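Local coordinates for probable WRKY transcription factor 52 (Arabidopsis thaliana, PDB 4C6S), which binds W-box DNA as a transcription factor and, as a heterodimer with RPS4, acts as a disease resistance protein that recognises the bacterial effectors AvrRps4 and PopP2, at residues Y18-H23 with C126-L131; A52-A57 with A79-C84; M62-N67 with D105-E110; L116-Q121 with V136-E141. One frame throughout, in Å; residues are numbered along the deposited sequence.

Contact 1: residues Y18-H23 with C126-L131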
# COMPACT_ATOMS: atom_id res chain seq x y z
N TYR A 18 6.82 -3.52 -4.47
CA TYR A 18 5.70 -3.20 -5.37
C TYR A 18 4.41 -2.94 -4.60
O TYR A 18 3.35 -2.70 -5.20
CB TYR A 18 5.49 -4.33 -6.38
CG TYR A 18 6.64 -4.46 -7.34
CD1 TYR A 18 6.85 -3.50 -8.32
CD2 TYR A 18 7.54 -5.52 -7.25
CE1 TYR A 18 7.90 -3.60 -9.21
CE2 TYR A 18 8.60 -5.63 -8.14
CZ TYR A 18 8.78 -4.67 -9.11
OH TYR A 18 9.82 -4.76 -10.00
N SER A 19 4.49 -3.00 -3.28
CA SER A 19 3.34 -2.72 -2.43
C SER A 19 3.59 -1.43 -1.67
O SER A 19 3.57 -0.37 -2.27
CB SER A 19 3.00 -3.91 -1.54
OG SER A 19 4.13 -4.29 -0.76
N PHE A 20 3.87 -1.50 -0.37
CA PHE A 20 4.08 -0.29 0.45
C PHE A 20 5.03 0.75 -0.15
O PHE A 20 4.72 1.94 -0.18
CB PHE A 20 4.60 -0.70 1.84
CG PHE A 20 4.92 0.47 2.73
CD1 PHE A 20 3.89 1.20 3.34
CD2 PHE A 20 6.23 0.84 2.96
CE1 PHE A 20 4.20 2.28 4.19
CE2 PHE A 20 6.55 1.92 3.81
CZ PHE A 20 5.52 2.64 4.41
N VAL A 21 6.20 0.31 -0.61
CA VAL A 21 7.20 1.24 -1.12
C VAL A 21 6.70 1.99 -2.36
O VAL A 21 7.04 3.15 -2.59
CB VAL A 21 8.53 0.52 -1.38
CG1 VAL A 21 9.50 1.38 -2.18
CG2 VAL A 21 9.16 0.10 -0.02
N SER A 22 5.85 1.33 -3.16
CA SER A 22 5.39 1.98 -4.38
C SER A 22 4.49 3.17 -4.00
O SER A 22 4.49 4.20 -4.67
CB SER A 22 4.67 1.01 -5.32
OG SER A 22 3.38 0.68 -4.86
N HIS A 23 3.75 3.02 -2.91
CA HIS A 23 2.90 4.11 -2.45
C HIS A 23 3.74 5.22 -1.87
O HIS A 23 3.42 6.40 -2.06
CB HIS A 23 1.89 3.63 -1.40
CG HIS A 23 1.00 2.53 -1.89
ND1 HIS A 23 0.01 2.73 -2.83
CD2 HIS A 23 0.95 1.21 -1.57
CE1 HIS A 23 -0.62 1.59 -3.06
NE2 HIS A 23 -0.06 0.66 -2.30
N CYS A 126 -3.21 1.21 12.54
CA CYS A 126 -2.92 2.51 11.94
C CYS A 126 -2.64 2.26 10.47
O CYS A 126 -1.82 1.40 10.13
CB CYS A 126 -1.69 3.16 12.57
SG CYS A 126 -1.09 4.66 11.72
N SER A 127 -3.33 3.01 9.61
CA SER A 127 -3.27 2.74 8.18
C SER A 127 -1.90 3.04 7.58
O SER A 127 -1.18 3.98 8.00
CB SER A 127 -4.37 3.49 7.45
OG SER A 127 -3.95 4.78 7.08
N ASP A 128 -1.51 2.23 6.60
CA ASP A 128 -0.25 2.46 5.90
C ASP A 128 -0.28 3.79 5.14
O ASP A 128 0.75 4.39 4.90
CB ASP A 128 0.07 1.32 4.91
CG ASP A 128 0.51 0.05 5.60
OD1 ASP A 128 0.75 0.10 6.82
OD2 ASP A 128 0.64 -1.00 4.92
N SER A 129 -1.47 4.24 4.75
CA SER A 129 -1.56 5.50 4.03
C SER A 129 -1.16 6.63 4.96
O SER A 129 -0.50 7.58 4.55
CB SER A 129 -2.95 5.74 3.44
OG SER A 129 -3.94 5.75 4.46
N ILE A 130 -1.53 6.51 6.23
CA ILE A 130 -1.12 7.50 7.23
C ILE A 130 0.40 7.43 7.44
O ILE A 130 1.07 8.46 7.47
CB ILE A 130 -1.86 7.31 8.56
CG1 ILE A 130 -3.36 7.56 8.37
CG2 ILE A 130 -1.32 8.29 9.61
CD1 ILE A 130 -3.69 9.01 8.09
N LEU A 131 0.94 6.22 7.55
CA LEU A 131 2.38 6.03 7.72
C LEU A 131 3.15 6.67 6.57
O LEU A 131 4.13 7.39 6.80
CB LEU A 131 2.74 4.54 7.82
CG LEU A 131 4.23 4.21 7.91
CD1 LEU A 131 4.88 4.91 9.13
CD2 LEU A 131 4.40 2.68 8.00

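Contact 2: residues A52-A57 with A79-C84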
# COMPACT_ATOMS: atom_id res chain seq x y z
N ALA A 52 25.63 4.70 -6.64
CA ALA A 52 25.60 6.13 -6.92
C ALA A 52 24.26 6.77 -6.55
O ALA A 52 24.23 7.90 -6.05
CB ALA A 52 25.92 6.39 -8.39
N LYS A 53 23.16 6.05 -6.79
CA LYS A 53 21.82 6.52 -6.45
C LYS A 53 21.75 6.84 -4.96
O LYS A 53 21.19 7.86 -4.55
CB LYS A 53 20.77 5.45 -6.76
CG LYS A 53 20.50 5.15 -8.23
CD LYS A 53 19.86 3.76 -8.32
CE LYS A 53 18.69 3.69 -9.28
NZ LYS A 53 17.76 2.57 -8.90
N ILE A 54 22.31 5.95 -4.15
CA ILE A 54 22.26 6.09 -2.70
C ILE A 54 23.22 7.18 -2.26
O ILE A 54 22.85 8.08 -1.51
CB ILE A 54 22.63 4.77 -1.98
CG1 ILE A 54 21.82 3.60 -2.55
CG2 ILE A 54 22.39 4.89 -0.48
CD1 ILE A 54 22.06 2.28 -1.84
N GLU A 55 24.45 7.11 -2.75
CA GLU A 55 25.47 8.09 -2.39
C GLU A 55 25.08 9.53 -2.71
O GLU A 55 25.35 10.45 -1.93
CB GLU A 55 26.80 7.73 -3.05
CG GLU A 55 27.43 6.48 -2.46
CD GLU A 55 28.60 5.97 -3.27
OE1 GLU A 55 28.58 6.12 -4.51
OE2 GLU A 55 29.53 5.41 -2.66
N LYS A 56 24.43 9.74 -3.86
CA LYS A 56 24.10 11.09 -4.30
C LYS A 56 22.78 11.59 -3.72
O LYS A 56 22.44 12.77 -3.88
CB LYS A 56 24.05 11.17 -5.83
CG LYS A 56 25.39 10.96 -6.52
CD LYS A 56 25.28 11.36 -7.98
CE LYS A 56 26.60 11.18 -8.71
NZ LYS A 56 26.45 11.43 -10.17
N ALA A 57 22.03 10.72 -3.06
CA ALA A 57 20.74 11.12 -2.47
C ALA A 57 20.92 12.10 -1.31
O ALA A 57 21.82 11.94 -0.48
CB ALA A 57 19.95 9.89 -2.02
N ALA A 79 23.56 -2.76 5.90
CA ALA A 79 24.84 -2.11 6.19
C ALA A 79 25.42 -1.46 4.94
O ALA A 79 25.98 -0.37 5.01
CB ALA A 79 25.84 -3.10 6.78
N LYS A 80 25.28 -2.12 3.80
CA LYS A 80 25.82 -1.59 2.55
C LYS A 80 25.08 -0.33 2.09
O LYS A 80 25.63 0.46 1.32
CB LYS A 80 25.80 -2.66 1.45
CG LYS A 80 24.39 -3.07 1.02
CD LYS A 80 24.45 -4.26 0.07
CE LYS A 80 23.13 -4.43 -0.67
NZ LYS A 80 22.32 -5.57 -0.18
N VAL A 81 23.86 -0.13 2.58
CA VAL A 81 23.12 1.09 2.26
C VAL A 81 23.62 2.26 3.12
O VAL A 81 23.88 3.35 2.60
CB VAL A 81 21.60 0.92 2.45
CG1 VAL A 81 20.90 2.24 2.20
CG2 VAL A 81 21.07 -0.13 1.50
N LEU A 82 23.75 2.02 4.42
CA LEU A 82 24.15 3.08 5.34
C LEU A 82 25.58 3.54 5.08
O LEU A 82 25.92 4.71 5.29
CB LEU A 82 24.00 2.62 6.79
CG LEU A 82 24.31 3.70 7.84
CD1 LEU A 82 23.35 4.87 7.67
CD2 LEU A 82 24.26 3.15 9.25
N GLU A 83 26.43 2.62 4.62
CA GLU A 83 27.83 2.96 4.38
C GLU A 83 27.93 3.98 3.25
O GLU A 83 28.90 4.72 3.18
CB GLU A 83 28.66 1.71 4.10
CG GLU A 83 28.93 0.90 5.37
CD GLU A 83 29.78 -0.32 5.14
OE1 GLU A 83 29.99 -0.69 3.96
OE2 GLU A 83 30.25 -0.92 6.14
N CYS A 84 26.90 4.04 2.41
CA CYS A 84 26.86 5.03 1.34
C CYS A 84 26.66 6.45 1.88
O CYS A 84 26.87 7.42 1.15
CB CYS A 84 25.74 4.72 0.35
SG CYS A 84 26.02 3.30 -0.71

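Contact 3: residues M62-N67 with D105-E110. With SO4 (sulfate ion), chain D.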
# COMPACT_ATOMS: atom_id res chain seq x y z
N MET A 62 15.47 4.24 4.58
CA MET A 62 15.63 2.79 4.64
C MET A 62 14.34 2.17 5.14
O MET A 62 13.96 2.40 6.29
CB MET A 62 16.78 2.41 5.58
CG MET A 62 18.12 2.95 5.09
SD MET A 62 19.55 2.48 6.10
CE MET A 62 19.34 0.74 6.16
N VAL A 63 13.65 1.44 4.28
CA VAL A 63 12.44 0.74 4.70
C VAL A 63 12.84 -0.66 5.09
O VAL A 63 13.31 -1.45 4.26
CB VAL A 63 11.40 0.69 3.58
CG1 VAL A 63 10.21 -0.14 4.03
CG2 VAL A 63 10.98 2.11 3.22
N LEU A 64 12.69 -0.96 6.37
CA LEU A 64 13.29 -2.15 6.95
C LEU A 64 12.23 -3.21 7.14
O LEU A 64 11.07 -2.88 7.41
CB LEU A 64 13.94 -1.81 8.29
CG LEU A 64 15.09 -0.80 8.14
CD1 LEU A 64 15.37 -0.09 9.44
CD2 LEU A 64 16.35 -1.50 7.63
N PRO A 65 12.61 -4.49 6.98
CA PRO A 65 11.67 -5.60 7.19
C PRO A 65 11.50 -5.86 8.68
O PRO A 65 12.17 -6.71 9.27
CB PRO A 65 12.36 -6.78 6.50
CG PRO A 65 13.83 -6.47 6.62
CD PRO A 65 13.94 -4.96 6.55
N GLY A 66 10.59 -5.10 9.28
CA GLY A 66 10.48 -5.06 10.73
C GLY A 66 10.00 -6.33 11.39
O GLY A 66 10.17 -6.49 12.60
N ASN A 67 9.40 -7.23 10.61
CA ASN A 67 8.97 -8.53 11.15
C ASN A 67 10.13 -9.51 11.33
O ASN A 67 9.98 -10.55 11.97
CB ASN A 67 7.92 -9.16 10.22
CG ASN A 67 6.57 -8.47 10.29
OD1 ASN A 67 6.43 -7.40 10.89
ND2 ASN A 67 5.56 -9.08 9.68
N ASP A 105 11.22 -3.92 19.76
CA ASP A 105 12.32 -3.67 20.69
C ASP A 105 13.67 -4.07 20.10
O ASP A 105 14.68 -3.38 20.29
CB ASP A 105 12.10 -4.41 22.00
CG ASP A 105 10.90 -3.90 22.77
OD1 ASP A 105 10.49 -2.75 22.51
OD2 ASP A 105 10.38 -4.65 23.62
N GLN A 106 13.69 -5.19 19.39
CA GLN A 106 14.91 -5.64 18.71
C GLN A 106 15.40 -4.66 17.66
O GLN A 106 16.60 -4.37 17.57
CB GLN A 106 14.69 -7.03 18.08
CG GLN A 106 14.42 -8.14 19.10
CD GLN A 106 12.94 -8.42 19.32
OE1 GLN A 106 12.10 -7.51 19.27
NE2 GLN A 106 12.62 -9.68 19.58
N TRP A 107 14.48 -4.13 16.86
CA TRP A 107 14.86 -3.17 15.83
C TRP A 107 15.25 -1.82 16.42
O TRP A 107 16.16 -1.17 15.91
CB TRP A 107 13.75 -3.00 14.80
CG TRP A 107 13.87 -3.99 13.69
CD1 TRP A 107 13.12 -5.11 13.49
CD2 TRP A 107 14.86 -3.97 12.65
NE1 TRP A 107 13.57 -5.79 12.38
CE2 TRP A 107 14.63 -5.11 11.84
CE3 TRP A 107 15.90 -3.10 12.32
CZ2 TRP A 107 15.41 -5.39 10.71
CZ3 TRP A 107 16.67 -3.38 11.20
CH2 TRP A 107 16.42 -4.52 10.42
N LEU A 108 14.59 -1.40 17.49
CA LEU A 108 14.97 -0.11 18.09
C LEU A 108 16.39 -0.20 18.65
O LEU A 108 17.18 0.75 18.52
CB LEU A 108 13.97 0.30 19.17
CG LEU A 108 12.59 0.65 18.61
CD1 LEU A 108 11.66 1.05 19.74
CD2 LEU A 108 12.72 1.77 17.60
N SER A 109 16.72 -1.34 19.24
CA SER A 109 18.07 -1.59 19.75
C SER A 109 19.07 -1.55 18.59
O SER A 109 20.12 -0.90 18.67
CB SER A 109 18.14 -2.95 20.44
OG SER A 109 19.46 -3.23 20.89
N GLU A 110 18.73 -2.27 17.52
CA GLU A 110 19.58 -2.32 16.34
C GLU A 110 19.84 -0.92 15.81
O GLU A 110 20.99 -0.54 15.59
CB GLU A 110 18.93 -3.19 15.27
CG GLU A 110 19.75 -3.31 13.97
CD GLU A 110 20.95 -4.24 14.09
OE1 GLU A 110 20.94 -5.15 14.95
OE2 GLU A 110 21.90 -4.08 13.30
S SO4 D . 8.03 -7.20 6.35
O1 SO4 D . 6.57 -7.28 6.22
O2 SO4 D . 8.51 -6.25 5.34
O3 SO4 D . 8.61 -8.52 6.08
O4 SO4 D . 8.40 -6.81 7.72

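Contact 4: residues L116-Q121 with V136-E141. With NA (sodium ion), chain G; SO4 (sulfate ion), chain F.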
# COMPACT_ATOMS: atom_id res chain seq x y z
N LEU A 116 21.22 5.53 14.55
CA LEU A 116 20.09 6.08 13.81
C LEU A 116 18.93 6.39 14.76
O LEU A 116 18.52 5.54 15.55
CB LEU A 116 19.64 5.11 12.70
CG LEU A 116 20.74 4.77 11.68
CD1 LEU A 116 20.29 3.64 10.78
CD2 LEU A 116 21.08 5.98 10.85
N SER A 117 18.39 7.60 14.68
CA SER A 117 17.39 8.05 15.64
C SER A 117 16.11 8.55 14.99
O SER A 117 15.11 8.79 15.68
CB SER A 117 17.97 9.14 16.53
OG SER A 117 18.47 10.20 15.72
N ARG A 118 16.14 8.73 13.67
CA ARG A 118 14.95 9.18 12.95
C ARG A 118 14.19 7.97 12.44
O ARG A 118 14.59 7.33 11.46
CB ARG A 118 15.32 10.11 11.80
CG ARG A 118 16.01 11.37 12.28
CD ARG A 118 16.31 12.31 11.13
NE ARG A 118 15.09 12.74 10.45
CZ ARG A 118 15.10 13.46 9.33
NH1 ARG A 118 16.25 13.81 8.78
NH2 ARG A 118 13.95 13.82 8.76
N ILE A 119 13.10 7.64 13.13
CA ILE A 119 12.45 6.35 12.98
C ILE A 119 10.93 6.51 12.87
O ILE A 119 10.30 7.21 13.68
CB ILE A 119 12.80 5.44 14.19
CG1 ILE A 119 14.31 5.28 14.34
CG2 ILE A 119 12.13 4.08 14.06
CD1 ILE A 119 14.71 4.53 15.61
N HIS A 120 10.36 5.91 11.84
CA HIS A 120 8.91 5.79 11.69
C HIS A 120 8.59 4.30 11.82
O HIS A 120 9.41 3.46 11.45
CB HIS A 120 8.48 6.31 10.31
CG HIS A 120 8.73 7.77 10.13
ND1 HIS A 120 7.78 8.72 10.41
CD2 HIS A 120 9.83 8.44 9.71
CE1 HIS A 120 8.28 9.93 10.18
NE2 HIS A 120 9.53 9.78 9.76
N GLN A 121 7.41 3.97 12.36
CA GLN A 121 7.07 2.55 12.56
C GLN A 121 5.62 2.25 12.21
O GLN A 121 4.71 3.05 12.47
CB GLN A 121 7.25 2.15 14.04
CG GLN A 121 8.48 2.66 14.73
CD GLN A 121 8.37 2.50 16.24
OE1 GLN A 121 7.79 1.53 16.73
NE2 GLN A 121 8.90 3.47 16.98
N VAL A 136 6.48 11.16 4.46
CA VAL A 136 6.56 12.29 3.52
C VAL A 136 6.64 13.64 4.24
O VAL A 136 7.44 14.49 3.87
CB VAL A 136 5.38 12.28 2.52
CG1 VAL A 136 5.34 13.58 1.70
CG2 VAL A 136 5.50 11.07 1.59
N ARG A 137 5.84 13.84 5.28
CA ARG A 137 5.84 15.13 5.97
C ARG A 137 7.20 15.38 6.61
O ARG A 137 7.73 16.49 6.57
CB ARG A 137 4.74 15.18 7.03
CG ARG A 137 4.81 16.38 7.95
CD ARG A 137 3.58 16.42 8.85
NE ARG A 137 3.49 15.18 9.61
CZ ARG A 137 2.36 14.53 9.88
NH1 ARG A 137 1.19 15.02 9.48
NH2 ARG A 137 2.41 13.40 10.57
N ASP A 138 7.77 14.33 7.19
CA ASP A 138 9.08 14.41 7.83
C ASP A 138 10.15 14.76 6.80
O ASP A 138 10.92 15.71 7.00
CB ASP A 138 9.38 13.06 8.51
CG ASP A 138 10.73 13.02 9.21
OD1 ASP A 138 11.39 14.07 9.37
OD2 ASP A 138 11.14 11.91 9.64
N VAL A 139 10.21 14.01 5.70
CA VAL A 139 11.22 14.27 4.67
C VAL A 139 11.04 15.66 4.07
O VAL A 139 12.00 16.41 3.91
CB VAL A 139 11.19 13.18 3.57
CG1 VAL A 139 12.09 13.58 2.39
CG2 VAL A 139 11.62 11.84 4.17
N TYR A 140 9.79 16.00 3.77
CA TYR A 140 9.49 17.29 3.16
C TYR A 140 9.89 18.48 4.02
O TYR A 140 10.61 19.36 3.56
CB TYR A 140 7.99 17.38 2.87
CG TYR A 140 7.54 18.72 2.33
CD1 TYR A 140 7.95 19.17 1.09
CD2 TYR A 140 6.69 19.53 3.08
CE1 TYR A 140 7.53 20.39 0.60
CE2 TYR A 140 6.26 20.75 2.59
CZ TYR A 140 6.69 21.18 1.35
OH TYR A 140 6.27 22.39 0.85
N GLU A 141 9.42 18.49 5.26
CA GLU A 141 9.63 19.65 6.11
C GLU A 141 11.07 19.75 6.57
O GLU A 141 11.58 20.83 6.82
CB GLU A 141 8.66 19.64 7.29
CG GLU A 141 7.22 19.84 6.84
CD GLU A 141 6.27 20.17 7.96
OE1 GLU A 141 6.73 20.65 9.02
OE2 GLU A 141 5.05 19.96 7.78
NA NA G . 5.44 8.07 11.64
S SO4 F . 5.69 6.46 14.84
O1 SO4 F . 5.99 6.12 13.44
O2 SO4 F . 5.65 7.91 14.99
O3 SO4 F . 6.75 5.91 15.68
O4 SO4 F . 4.39 5.90 15.21

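Contact 1: residues Y18-H23 with C126-L131
F20 holds CG anti to the backbone N (chi1 177°) and L131 does the same (chi1 176°), and these two torsions extend a phenyl ring and an isobutyl group across the gap between helix 20-30 and helix 128-143. In this TIR domain the two helices lie side by side and each begins within the contact. The evidence for contact is apolar: the far end of the F20 ring meets one methyl of L131, with CZ and CE1 both 3.8 Å from L131 CD2, and the two side chains run roughly at right angles. Nearer the helix start, F20 CD1 lies 4.1 Å from D128 CB. The carbonyl oxygen D128 O approaches the ring edge close to its plane, 4.1 Å from F20 CE1. The carboxylate of D128 is turned 75° from the phenyl plane, and its OD2 is bound to the hydroxyl of Y98, whose ring also stacks on F20, while V132 and I135 continue the apolar cover further along helix 128-143. The same helix starts form the surface that meets the second subunit, where H23 stacks on H23 of that subunit, in keeping with the role of TIR domains in dimerisation. At this surface S22 OG donates to S19 O of its own chain over 2.8 Å and accepts from S129 N of the second subunit.

Contact 2: residues A52-A57 with A79-C84
I54 and C84 face each other across the gap between helix 51-56 and the end of helix 74-82, each with its CB directed at the other segment. I54 presents its branch methyl: CG2 stands 3.5 Å from C84 CB, tighter than a usual carbon-carbon contact. The same methyl lies 4.1 Å from V81 CG1, so it fits between two residues less than a turn apart on the facing segment. It also sits over the backbone there, with V81 O 3.8 Å from I54 CG2; that oxygen is already held by C84 N.

E55 touches the same cysteine carbon from a second direction, roughly at right angles to that of the I54 methyl. Its CG is anti to the carbonyl carbon (chi1 -70°) and rests 3.7 Å from C84 CB. E55 CG also lies 3.9 Å from C84 SG, and the chain is extended beyond CG. The backbones approach closely here, with E55 CA and C84 CA 5.0 Å apart.

Both helices lie against the parallel sheet of the TIR domain: I54 touches C9 and V81 touches S11, both on strand 8-12. The carbonyls at the C-terminal end of helix 51-56 are bound by residues that come after helix 74-82: Q91 NE2 bonds I54 O and A57 O, and N88 ND2 bonds E55 O. No hydrogen bond joins the two segments themselves, so the direct contact is one of van der Waals fit, and the polar bonds of these carbonyls go to N88 and Q91.

Contact 3: residues M62-N67 with D105-E110
The central strand of the five-stranded parallel sheet, 59-65, ends in a turn covered by helix 104-113, and a single residue of that helix, W107, makes the whole contact. Three successive residues of the first segment lie along its indole. L64 is at the benzo ring: CD1 and CD2 are each 4.0 Å from W107 CZ3, and L64 CB stands over one indole face, displaced toward the rim. P65 follows, its CD 4.4 Å from W107 CZ2. G66 comes last, with its carbonyl oxygen 3.4 Å from W107 CD1, an oblique approach.

P65 is the centre of an inverse gamma turn, and this bend takes the chain out of the strand and around the pyrrole end of the ring. The indole N-H itself is bound to C68 O, just beyond the turn, which fixes the rotation of the ring. L97 of the adjacent strand 92-98, together with P70 and V73, adds further apolar cover to W107.

The turn also meets a sulfate, probably from the crystallisation liquor: N67 N donates to sulfate O4 over 3.1 Å at 164°, and G66 N is also near, 3.2 Å from that oxygen. N67 is positioned by its side chain, whose OD1 accepts from S101 N and whose ND2 reaches D100 OD1. A helix covering the carboxy end of a central parallel strand in this way belongs to the flavodoxin-like alpha/beta arrangement of TIR domains.

Contact 4: residues L116-Q121 with V136-E141
R118 and H120 reach from the outermost strand 119-121 and its approach to D138 on helix 128-143, joining the sheet edge to the last long helix of the TIR fold. The ionic part is a salt bridge: R118 NH2 donates to D138 OD1 over 2.6 Å, but the N-H...O angle is only 142°. The acceptor is close to the guanidinium plane, whereas the donor lies well above the carboxylate plane. A bend at chi3 (61°) turns the guanidinium toward the helix, and NH1 pairs with H143 NE2 further along.

The histidine-carboxylate hydrogen bond is straighter. H120 NE2 donates to D138 OD2 over 2.7 Å at 161°, staying nearly in the imidazole plane and using the anti lone pair of OD2. Each carboxylate oxygen thus has its own donor, which should hold the group against rotation.

Metal coordination takes the other ring nitrogen. H120 ND1 binds the sodium ion at 2.7 Å, and the ion sits in plane at the ring edge; E134 supplies a further ligand. With NE2 donating and ND1 coordinating, the imidazole is consistent with a neutral tautomer.

The last group is anion binding, by a sulfate probably from the crystallisation liquor and also held by R123. Its O1 is shared, lying 2.7 Å from the sodium ion and accepting a hydrogen bond from Q121 N over 2.8 Å.

How the contacts relate
From the N terminus, helix 20-30 opens contact 1, which closes only at the start of helix 128-143, so contacts 2 and 3 fall within its span. These two cross: helix 51-56 waits for helix 74-82, while strand 59-65, lying between them, pairs later with helix 104-113. Contact 4 opens after both have closed and crosses contact 1, as both use helix 128-143. Contact 2 joins two helices on one face of the sheet, and contact 3 ties a third helix of that face to the central strand; contacts 1 and 4 join helices of the other face to each other and to the edge strand. V81 on M62 links contacts 2 and 3, L108 on I119 contacts 3 and 4.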